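PDB 6LKY: putative isocitrate dehydrogenase, NAD-dependent from Methylococcus capsulatus, which probably catalyses the NAD-dependent oxidative decarboxylation of isocitrate to 2-oxoglutarate, with magnesium as the likely metal cofactor. Local coordinates for residues A60-P72 with T254-A266. The protein carries 1 engineered substitution. Residues are numbered along the deposited sequence; the frame is centred on the assembly and turned at random. Where two conformers were deposited one is given.
Sequences ANRICFKGPLTTP and TDAALFEAVHGSA. With NAD (nicotinamide-adenine-dinucleotide), chain C.
Lys66 reaches across to Leu258 and Glu260 on the neighbouring strand. Its CB lies 3.9 Å from Leu258 CD2, and CG, anti to the backbone N (chi1 -173°), lies beside the carbonyl carbon. CD skirts the same methyl; CE packs on it too but already nears Glu260 OE1. Two bends, at chi3 and chi4, then bring NZ within 2.6 Å of Glu260 OE1. NZ comes to OE1 from the anti side, 30° out of the carboxylate plane, in a salt bridge. NZ also donates to Gly67 O, from above the carbonyl plane, and to Asn81 OD1, so three oxygens grip the ammonium. Arg85 and Asn251 hold OE2, the other Glu260 oxygen.

Beneath these side chains, strands 63-66 and 257-261 run parallel in the large mixed sheet of the isocitrate/isopropylmalate dehydrogenase fold, Phe259 N donating to Cys64 O at 2.8 Å. Beyond Lys66 the strands part, and a water joins Lys66 O to Ala261 N. Both segments then run into the NAD site.

Pro68 CB sits 3.3 Å from Gly264 C, while Thr70 OG1 and Ser265 OG share a 2.7 Å hydrogen bond. Gly264 N donates to NAD O2A and Ala266 N to NAD O1A, each at 2.8 Å. The His263 ring lies between Ala261 CB on one face and adenine N7A on the other, its ND1 bonded to Gly264 O.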
loop_
_atom_site.group_PDB
_atom_site.type_symbol
_atom_site.label_atom_id
_atom_site.label_comp_id
_atom_site.label_asym_id
_atom_site.label_seq_id
_atom_site.Cartn_x
_atom_site.Cartn_y
_atom_site.Cartn_z
ATOM N N ALA A 60 5.789 25.440 -23.888
ATOM C CA ALA A 60 6.728 26.495 -24.259
ATOM C C ALA A 60 7.879 26.575 -23.264
ATOM O O ALA A 60 9.048 26.596 -23.657
ATOM C CB ALA A 60 6.004 27.845 -24.361
ATOM N N ASN A 61 7.564 26.620 -21.965
ATOM C CA ASN A 61 8.590 26.848 -20.950
ATOM C C ASN A 61 9.384 25.599 -20.586
ATOM O O ASN A 61 10.543 25.723 -20.176
ATOM C CB ASN A 61 7.958 27.434 -19.688
ATOM C CG ASN A 61 7.300 28.776 -19.941
ATOM O OD1 ASN A 61 7.628 29.465 -20.912
ATOM N ND2 ASN A 61 6.377 29.161 -19.061
ATOM N N ARG A 62 8.766 24.416 -20.644
ATOM C CA ARG A 62 9.350 23.102 -20.362
ATOM C C ARG A 62 9.504 22.856 -18.863
ATOM O O ARG A 62 9.922 21.758 -18.485
ATOM C CB ARG A 62 10.725 22.869 -21.022
ATOM C CG ARG A 62 10.788 23.034 -22.546
ATOM C CD ARG A 62 9.520 22.581 -23.286
ATOM N NE ARG A 62 9.342 21.126 -23.390
ATOM C CZ ARG A 62 8.407 20.538 -24.139
ATOM N NH1 ARG A 62 7.580 21.271 -24.871
ATOM N NH2 ARG A 62 8.305 19.217 -24.179
ATOM N N ILE A 63 9.207 23.830 -18.002
ATOM C CA ILE A 63 9.315 23.677 -16.554
ATOM C C ILE A 63 8.035 24.201 -15.916
ATOM O O ILE A 63 7.529 25.265 -16.292
ATOM C CB ILE A 63 10.543 24.414 -15.976
ATOM C CG1 ILE A 63 11.810 24.052 -16.752
ATOM C CG2 ILE A 63 10.721 24.086 -14.503
ATOM C CD1 ILE A 63 12.261 22.615 -16.539
ATOM N N CYS A 64 7.519 23.459 -14.938
ATOM C CA CYS A 64 6.257 23.797 -14.301
ATOM C C CYS A 64 6.350 23.527 -12.808
ATOM O O CYS A 64 6.925 22.525 -12.377
ATOM C CB CYS A 64 5.089 23.017 -14.930
ATOM S SG CYS A 64 3.469 23.395 -14.230
ATOM N N PHE A 65 5.814 24.457 -12.030
ATOM C CA PHE A 65 5.714 24.383 -10.578
ATOM C C PHE A 65 4.222 24.340 -10.261
ATOM O O PHE A 65 3.502 25.305 -10.542
ATOM C CB PHE A 65 6.396 25.597 -9.956
ATOM C CG PHE A 65 6.739 25.442 -8.514
ATOM C CD1 PHE A 65 7.369 24.300 -8.049
ATOM C CD2 PHE A 65 6.465 26.466 -7.620
ATOM C CE1 PHE A 65 7.699 24.181 -6.706
ATOM C CE2 PHE A 65 6.784 26.343 -6.279
ATOM C CZ PHE A 65 7.401 25.209 -5.821
ATOM N N LYS A 66 3.747 23.224 -9.702
ATOM C CA LYS A 66 2.316 22.929 -9.674
ATOM C C LYS A 66 1.858 22.611 -8.258
ATOM O O LYS A 66 2.353 21.668 -7.637
ATOM C CB LYS A 66 1.975 21.764 -10.614
ATOM C CG LYS A 66 0.472 21.522 -10.760
ATOM C CD LYS A 66 0.143 20.104 -11.267
ATOM C CE LYS A 66 0.721 19.022 -10.372
ATOM N NZ LYS A 66 0.058 18.889 -9.035
ATOM N N GLY A 67 0.928 23.406 -7.740
ATOM C CA GLY A 67 0.272 23.084 -6.495
ATOM C C GLY A 67 -0.659 21.895 -6.676
ATOM O O GLY A 67 -0.896 21.437 -7.797
ATOM N N PRO A 68 -1.197 21.367 -5.578
ATOM C CA PRO A 68 -2.066 20.184 -5.677
ATOM C C PRO A 68 -3.342 20.496 -6.439
ATOM O O PRO A 68 -3.913 21.581 -6.308
ATOM C CB PRO A 68 -2.369 19.843 -4.216
ATOM C CG PRO A 68 -2.220 21.181 -3.489
ATOM C CD PRO A 68 -1.040 21.824 -4.186
ATOM N N LEU A 69 -3.791 19.532 -7.240
ATOM C CA LEU A 69 -4.999 19.690 -8.036
ATOM C C LEU A 69 -6.041 18.685 -7.571
ATOM O O LEU A 69 -5.748 17.490 -7.457
ATOM C CB LEU A 69 -4.691 19.521 -9.525
ATOM C CG LEU A 69 -3.739 20.597 -10.061
ATOM C CD1 LEU A 69 -3.487 20.441 -11.564
ATOM C CD2 LEU A 69 -4.305 21.978 -9.759
ATOM N N THR A 70 -7.248 19.176 -7.285
ATOM C CA THR A 70 -8.354 18.304 -6.882
ATOM C C THR A 70 -8.806 17.422 -8.047
ATOM O O THR A 70 -9.006 17.912 -9.162
ATOM C CB THR A 70 -9.526 19.162 -6.391
ATOM O OG1 THR A 70 -9.203 19.715 -5.110
ATOM C CG2 THR A 70 -10.841 18.351 -6.311
ATOM N N THR A 71 -8.981 16.122 -7.794
ATOM C CA THR A 71 -9.637 15.233 -8.745
ATOM C C THR A 71 -10.921 14.682 -8.137
ATOM O O THR A 71 -10.873 14.105 -7.043
ATOM C CB THR A 71 -8.701 14.066 -9.149
ATOM O OG1 THR A 71 -7.498 14.601 -9.714
ATOM C CG2 THR A 71 -9.378 13.109 -10.160
ATOM N N PRO A 72 -12.069 14.813 -8.805
ATOM C CA PRO A 72 -13.320 14.281 -8.240
ATOM C C PRO A 72 -13.347 12.755 -8.217
ATOM O O PRO A 72 -12.760 12.075 -9.067
ATOM C CB PRO A 72 -14.415 14.842 -9.162
ATOM C CG PRO A 72 -13.723 15.740 -10.162
ATOM C CD PRO A 72 -12.255 15.454 -10.118
ATOM N N THR A 254 11.930 13.571 -21.085
ATOM C CA THR A 254 13.130 13.998 -21.796
ATOM C C THR A 254 13.106 15.489 -22.113
ATOM O O THR A 254 14.164 16.123 -22.178
ATOM C CB THR A 254 13.293 13.202 -23.091
ATOM O OG1 THR A 254 12.196 13.492 -23.971
ATOM C CG2 THR A 254 13.335 11.714 -22.803
ATOM N N ASP A 255 11.918 16.064 -22.299
ATOM C CA ASP A 255 11.781 17.418 -22.812
ATOM C C ASP A 255 11.127 18.384 -21.839
ATOM O O ASP A 255 10.969 19.565 -22.178
ATOM C CB ASP A 255 10.960 17.403 -24.110
ATOM C CG ASP A 255 11.776 16.987 -25.300
ATOM O OD1 ASP A 255 13.016 16.905 -25.167
ATOM O OD2 ASP A 255 11.177 16.734 -26.364
ATOM N N ALA A 256 10.725 17.928 -20.657
ATOM C CA ALA A 256 9.999 18.799 -19.750
ATOM C C ALA A 256 10.058 18.199 -18.358
ATOM O O ALA A 256 10.385 17.021 -18.181
ATOM C CB ALA A 256 8.547 19.015 -20.203
ATOM N N ALA A 257 9.733 19.028 -17.370
ATOM C CA ALA A 257 9.752 18.603 -15.982
ATOM C C ALA A 257 8.733 19.422 -15.209
ATOM O O ALA A 257 8.580 20.625 -15.451
ATOM C CB ALA A 257 11.146 18.764 -15.359
ATOM N N LEU A 258 8.048 18.764 -14.274
ATOM C CA LEU A 258 7.004 19.394 -13.477
ATOM C C LEU A 258 7.185 18.998 -12.019
ATOM O O LEU A 258 7.225 17.807 -11.691
ATOM C CB LEU A 258 5.621 18.991 -14.002
ATOM C CG LEU A 258 4.375 19.568 -13.307
ATOM C CD1 LEU A 258 3.238 19.715 -14.306
ATOM C CD2 LEU A 258 3.939 18.699 -12.121
ATOM N N PHE A 259 7.262 19.986 -11.134
ATOM C CA PHE A 259 7.619 19.735 -9.745
ATOM C C PHE A 259 6.430 20.032 -8.843
ATOM O O PHE A 259 5.687 20.988 -9.089
ATOM C CB PHE A 259 8.865 20.552 -9.368
ATOM C CG PHE A 259 10.036 20.228 -10.238
ATOM C CD1 PHE A 259 10.182 20.835 -11.474
ATOM C CD2 PHE A 259 10.937 19.247 -9.865
ATOM C CE1 PHE A 259 11.233 20.503 -12.301
ATOM C CE2 PHE A 259 11.992 18.905 -10.687
ATOM C CZ PHE A 259 12.139 19.523 -11.906
ATOM N N GLU A 260 6.218 19.189 -7.824
ATOM C CA GLU A 260 5.007 19.333 -7.027
ATOM C C GLU A 260 5.195 18.701 -5.656
ATOM O O GLU A 260 6.086 17.879 -5.445
ATOM C CB GLU A 260 3.809 18.673 -7.726
ATOM C CG GLU A 260 4.016 17.156 -7.915
ATOM C CD GLU A 260 2.825 16.446 -8.577
ATOM O OE1 GLU A 260 1.681 16.941 -8.459
ATOM O OE2 GLU A 260 3.035 15.386 -9.213
ATOM N N ALA A 261 4.320 19.081 -4.726
ATOM C CA ALA A 261 4.190 18.292 -3.511
ATOM C C ALA A 261 3.539 16.940 -3.826
ATOM O O ALA A 261 2.832 16.768 -4.824
ATOM C CB ALA A 261 3.380 19.046 -2.449
ATOM N N VAL A 262 3.803 15.969 -2.954
ATOM C CA VAL A 262 3.182 14.653 -3.071
ATOM C C VAL A 262 1.724 14.690 -2.626
ATOM O O VAL A 262 0.882 13.938 -3.144
ATOM C CB VAL A 262 4.017 13.644 -2.257
ATOM C CG1 VAL A 262 3.209 12.411 -1.906
ATOM C CG2 VAL A 262 5.313 13.302 -3.005
ATOM N N HIS A 263 1.394 15.570 -1.684
ATOM C CA HIS A 263 0.077 15.574 -1.077
ATOM C C HIS A 263 -0.945 16.218 -2.008
ATOM O O HIS A 263 -0.610 16.775 -3.061
ATOM C CB HIS A 263 0.120 16.286 0.280
ATOM C CG HIS A 263 0.500 17.736 0.205
ATOM N ND1 HIS A 263 -0.292 18.689 -0.407
ATOM C CD2 HIS A 263 1.572 18.402 0.700
ATOM C CE1 HIS A 263 0.290 19.873 -0.308
ATOM N NE2 HIS A 263 1.418 19.728 0.366
ATOM N N GLY A 264 -2.207 16.145 -1.596
ATOM C CA GLY A 264 -3.306 16.727 -2.331
ATOM C C GLY A 264 -3.730 18.097 -1.832
ATOM O O GLY A 264 -2.975 18.814 -1.167
ATOM N N SER A 265 -4.951 18.483 -2.203
ATOM C CA SER A 265 -5.451 19.819 -1.901
ATOM C C SER A 265 -5.966 19.961 -0.472
ATOM O O SER A 265 -6.391 21.060 -0.098
ATOM C CB SER A 265 -6.547 20.207 -2.896
ATOM O OG SER A 265 -7.526 19.184 -3.014
ATOM N N ALA A 266 -5.958 18.878 0.321
ATOM C CA ALA A 266 -6.310 18.880 1.741
ATOM C C ALA A 266 -7.550 19.723 2.044
ATOM O O ALA A 266 -7.455 20.750 2.735
ATOM C CB ALA A 266 -5.113 19.377 2.565
HETATM P PA NAD C . -4.732 14.895 0.846
HETATM O O1A NAD C . -5.310 16.143 0.226
HETATM O O2A NAD C . -3.265 14.786 0.563
HETATM O O5B NAD C . -5.058 14.888 2.413
HETATM C C5B NAD C . -4.681 13.749 3.182
HETATM C C4B NAD C . -4.445 14.182 4.616
HETATM O O4B NAD C . -3.164 14.843 4.649
HETATM C C3B NAD C . -5.517 15.178 5.041
HETATM O O3B NAD C . -5.922 14.937 6.381
HETATM C C2B NAD C . -4.811 16.520 4.923
HETATM O O2B NAD C . -5.305 17.526 5.821
HETATM C C1B NAD C . -3.345 16.171 5.138
HETATM N N9A NAD C . -2.628 17.177 4.368
HETATM C C8A NAD C . -2.029 16.813 3.070
HETATM N N7A NAD C . -1.265 18.052 2.830
HETATM C C5A NAD C . -0.532 18.231 4.079
HETATM C C6A NAD C . -0.237 19.698 4.340
HETATM N N6A NAD C . 0.826 20.139 3.423
HETATM N N1A NAD C . 0.234 19.809 5.728
HETATM C C2A NAD C . -0.765 19.419 6.743
HETATM N N3A NAD C . -1.929 18.769 6.135
HETATM C C4A NAD C . -1.526 17.792 5.126
HETATM O O3 NAD C . -5.405 13.578 0.222
HETATM P PN NAD C . -6.965 13.335 -0.017
HETATM O O1N NAD C . -7.846 13.984 1.003
HETATM O O2N NAD C . -7.134 11.825 -0.050
HETATM O O5D NAD C . -7.305 13.957 -1.460
HETATM C C5D NAD C . -7.746 15.320 -1.579
HETATM C C4D NAD C . -7.695 15.740 -3.043
HETATM O O4D NAD C . -6.340 15.945 -3.482
HETATM C C3D NAD C . -8.315 14.674 -3.948
HETATM O O3D NAD C . -9.192 15.337 -4.855
HETATM C C2D NAD C . -7.117 14.102 -4.685
HETATM O O2D NAD C . -7.407 13.655 -6.008
HETATM C C1D NAD C . -6.155 15.279 -4.744
HETATM N N1N NAD C . -4.791 14.763 -5.028
HETATM C C2N NAD C . -3.862 15.781 -5.500
HETATM C C3N NAD C . -2.620 15.038 -5.937
HETATM C C7N NAD C . -1.715 15.852 -6.867
HETATM O O7N NAD C . -0.336 15.611 -6.619
HETATM N N7N NAD C . -2.056 17.273 -6.837
HETATM C C4N NAD C . -1.885 14.352 -4.797
HETATM C C5N NAD C . -2.819 13.555 -3.908
HETATM C C6N NAD C . -4.302 13.938 -3.901
HETATM O O HOH W 1 1.940 20.525 -5.253
#